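Local coordinates for sensor histidine kinase (Pseudomonas syringae pv. tomato, PDB 3CIT), which probably acts as a phosphorelay sensor kinase of a two-component system, this chain being its GAF domain, at residues 11-16 with 128-133. Residues are numbered along the deposited sequence; the frame is centred on the assembly and turned at random. Where two conformers were deposited one is given.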
loop_
_atom_site.group_PDB
_atom_site.type_symbol
_atom_site.label_atom_id
_atom_site.label_comp_id
_atom_site.label_asym_id
_atom_site.label_seq_id
_atom_site.Cartn_x
_atom_site.Cartn_y
_atom_site.Cartn_z
ATOM N N ALA A 11 10.621 -11.326 -13.295
ATOM C CA ALA A 11 10.435 -11.186 -14.750
ATOM C C ALA A 11 8.986 -11.467 -15.169
ATOM O O ALA A 11 8.410 -10.709 -15.967
ATOM C CB ALA A 11 11.448 -12.093 -15.536
ATOM N N ALA A 12 8.371 -12.514 -14.607
ATOM C CA ALA A 12 6.962 -12.878 -14.907
ATOM C C ALA A 12 5.954 -11.800 -14.483
ATOM O O ALA A 12 4.977 -11.501 -15.212
ATOM C CB ALA A 12 6.600 -14.216 -14.247
ATOM N N ARG A 13 6.201 -11.195 -13.318
ATOM C CA ARG A 13 5.386 -10.063 -12.815
ATOM C C ARG A 13 5.512 -8.854 -13.724
ATOM O O ARG A 13 4.507 -8.238 -14.093
ATOM C CB ARG A 13 5.809 -9.686 -11.399
ATOM C CG ARG A 13 5.489 -10.752 -10.384
ATOM C CD ARG A 13 6.218 -10.573 -9.054
ATOM N NE ARG A 13 5.997 -11.786 -8.277
ATOM C CZ ARG A 13 6.872 -12.436 -7.530
ATOM N NH1 ARG A 13 8.059 -11.945 -7.246
ATOM N NH2 ARG A 13 6.487 -13.564 -6.959
ATOM N N LEU A 14 6.747 -8.549 -14.137
ATOM C CA LEU A 14 6.971 -7.450 -15.082
ATOM C C LEU A 14 6.312 -7.702 -16.440
ATOM O O LEU A 14 5.712 -6.798 -17.013
ATOM C CB LEU A 14 8.459 -7.163 -15.233
ATOM C CG LEU A 14 9.063 -6.509 -13.971
ATOM C CD1 LEU A 14 10.593 -6.579 -14.031
ATOM C CD2 LEU A 14 8.644 -5.070 -13.852
ATOM N N ARG A 15 6.420 -8.920 -16.957
ATOM C CA ARG A 15 5.753 -9.249 -18.221
ATOM C C ARG A 15 4.260 -9.017 -18.113
ATOM O O ARG A 15 3.663 -8.436 -19.009
ATOM C CB ARG A 15 6.018 -10.692 -18.634
ATOM C CG ARG A 15 7.418 -10.982 -19.035
ATOM C CD ARG A 15 7.483 -12.327 -19.815
ATOM N NE ARG A 15 7.281 -13.499 -18.944
ATOM C CZ ARG A 15 8.228 -14.066 -18.186
ATOM N NH1 ARG A 15 9.472 -13.597 -18.156
ATOM N NH2 ARG A 15 7.931 -15.137 -17.461
ATOM N N LEU A 16 3.652 -9.493 -17.029
ATOM C CA LEU A 16 2.206 -9.352 -16.796
ATOM C C LEU A 16 1.811 -7.875 -16.859
ATOM O O LEU A 16 0.860 -7.488 -17.562
ATOM C CB LEU A 16 1.797 -9.938 -15.428
ATOM C CG LEU A 16 0.332 -9.748 -14.951
ATOM C CD1 LEU A 16 -0.633 -10.693 -15.718
ATOM C CD2 LEU A 16 0.184 -9.910 -13.443
ATOM N N GLY A 128 3.339 -12.322 -1.755
ATOM C CA GLY A 128 3.043 -10.912 -1.616
ATOM C C GLY A 128 3.307 -10.099 -2.866
ATOM O O GLY A 128 2.524 -9.203 -3.199
ATOM N N GLU A 129 4.382 -10.399 -3.584
ATOM C CA GLU A 129 4.683 -9.582 -4.750
ATOM C C GLU A 129 3.828 -9.944 -5.989
ATOM O O GLU A 129 3.692 -9.135 -6.915
ATOM C CB GLU A 129 6.165 -9.612 -5.058
ATOM C CG GLU A 129 6.654 -8.282 -5.424
ATOM C CD GLU A 129 8.122 -8.250 -5.574
ATOM O OE1 GLU A 129 8.688 -9.155 -6.235
ATOM O OE2 GLU A 129 8.692 -7.303 -5.006
ATOM N N ASP A 130 3.272 -11.151 -6.010
ATOM C CA ASP A 130 2.183 -11.462 -6.935
ATOM C C ASP A 130 0.960 -10.614 -6.612
ATOM O O ASP A 130 0.343 -10.052 -7.501
ATOM C CB ASP A 130 1.805 -12.956 -6.917
ATOM C CG ASP A 130 2.811 -13.843 -7.604
ATOM O OD1 ASP A 130 3.708 -13.330 -8.312
ATOM O OD2 ASP A 130 2.655 -15.068 -7.477
ATOM N N ILE A 131 0.603 -10.541 -5.330
ATOM C CA ILE A 131 -0.518 -9.730 -4.896
ATOM C C ILE A 131 -0.330 -8.252 -5.239
ATOM O O ILE A 131 -1.230 -7.633 -5.807
ATOM C CB ILE A 131 -0.797 -9.904 -3.393
ATOM C CG1 ILE A 131 -1.290 -11.331 -3.117
ATOM C CG2 ILE A 131 -1.884 -8.854 -2.931
ATOM C CD1 ILE A 131 -1.503 -11.660 -1.638
ATOM N N GLU A 132 0.864 -7.717 -4.958
ATOM C CA GLU A 132 1.185 -6.345 -5.310
ATOM C C GLU A 132 1.108 -6.062 -6.821
ATOM O O GLU A 132 0.650 -5.010 -7.225
ATOM C CB GLU A 132 2.591 -5.985 -4.829
ATOM C CG GLU A 132 2.761 -5.825 -3.370
ATOM C CD GLU A 132 4.193 -5.306 -3.056
ATOM O OE1 GLU A 132 5.135 -6.062 -3.153
ATOM O OE2 GLU A 132 4.337 -4.139 -2.726
ATOM N N SER A 133 1.555 -7.006 -7.638
ATOM C CA SER A 133 1.470 -6.894 -9.089
ATOM C C SER A 133 0.010 -6.895 -9.546
ATOM O O SER A 133 -0.379 -6.066 -10.380
ATOM C CB SER A 133 2.291 -8.023 -9.746
ATOM O OG SER A 133 3.640 -7.902 -9.365
HETATM O O HOH W 1 5.152 -16.220 -7.376
#
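Arg-13 lies across the first turns of helix 128-156 and divides its guanidinium between two successive acidic residues, a compact case of one arginine tying two parallel helices. Its chain runs extended from CG to NE (chi3 -170°), carrying the head past Ser-133 to the start of the other helix. There NE and NH2 grip Asp-130 side-on, both on the single oxygen OD1, at 2.8 Å from NE and 3.1 Å from NH2. OD1 lies in the guanidinium plane, yet the carboxylate is turned 64° from it, and both nitrogens approach from the same carboxylate face. A water links NH2, weakly, to Asp-130 OD2. Glu-129 crosses the arginine nearly at a right angle: its CB lies over one guanidinium face, displaced toward the rim, while in one of two conformers OE1 takes a weak, bent salt-bridge bond from NH1 at 3.0 Å.

In this GAF domain the contact joins the N-terminal helix 3-26 to the C-terminal helix 128-156, the local axes 10.3 Å apart and only 10° from parallel. Phe-43 of helix 29-43 packs on both Arg-13 and Asp-130. In that conformer Glu-129 also pairs with Arg-10 and, through OE2, with Arg-15 of a second subunit, probably extending the charge network into the assembly. Beside the aliphatic stem of Arg-13, Ser-133 OG donates a hydrogen bond to Glu-129 O, 2.7 Å away, and lies 3.5 Å from Arg-13 CB.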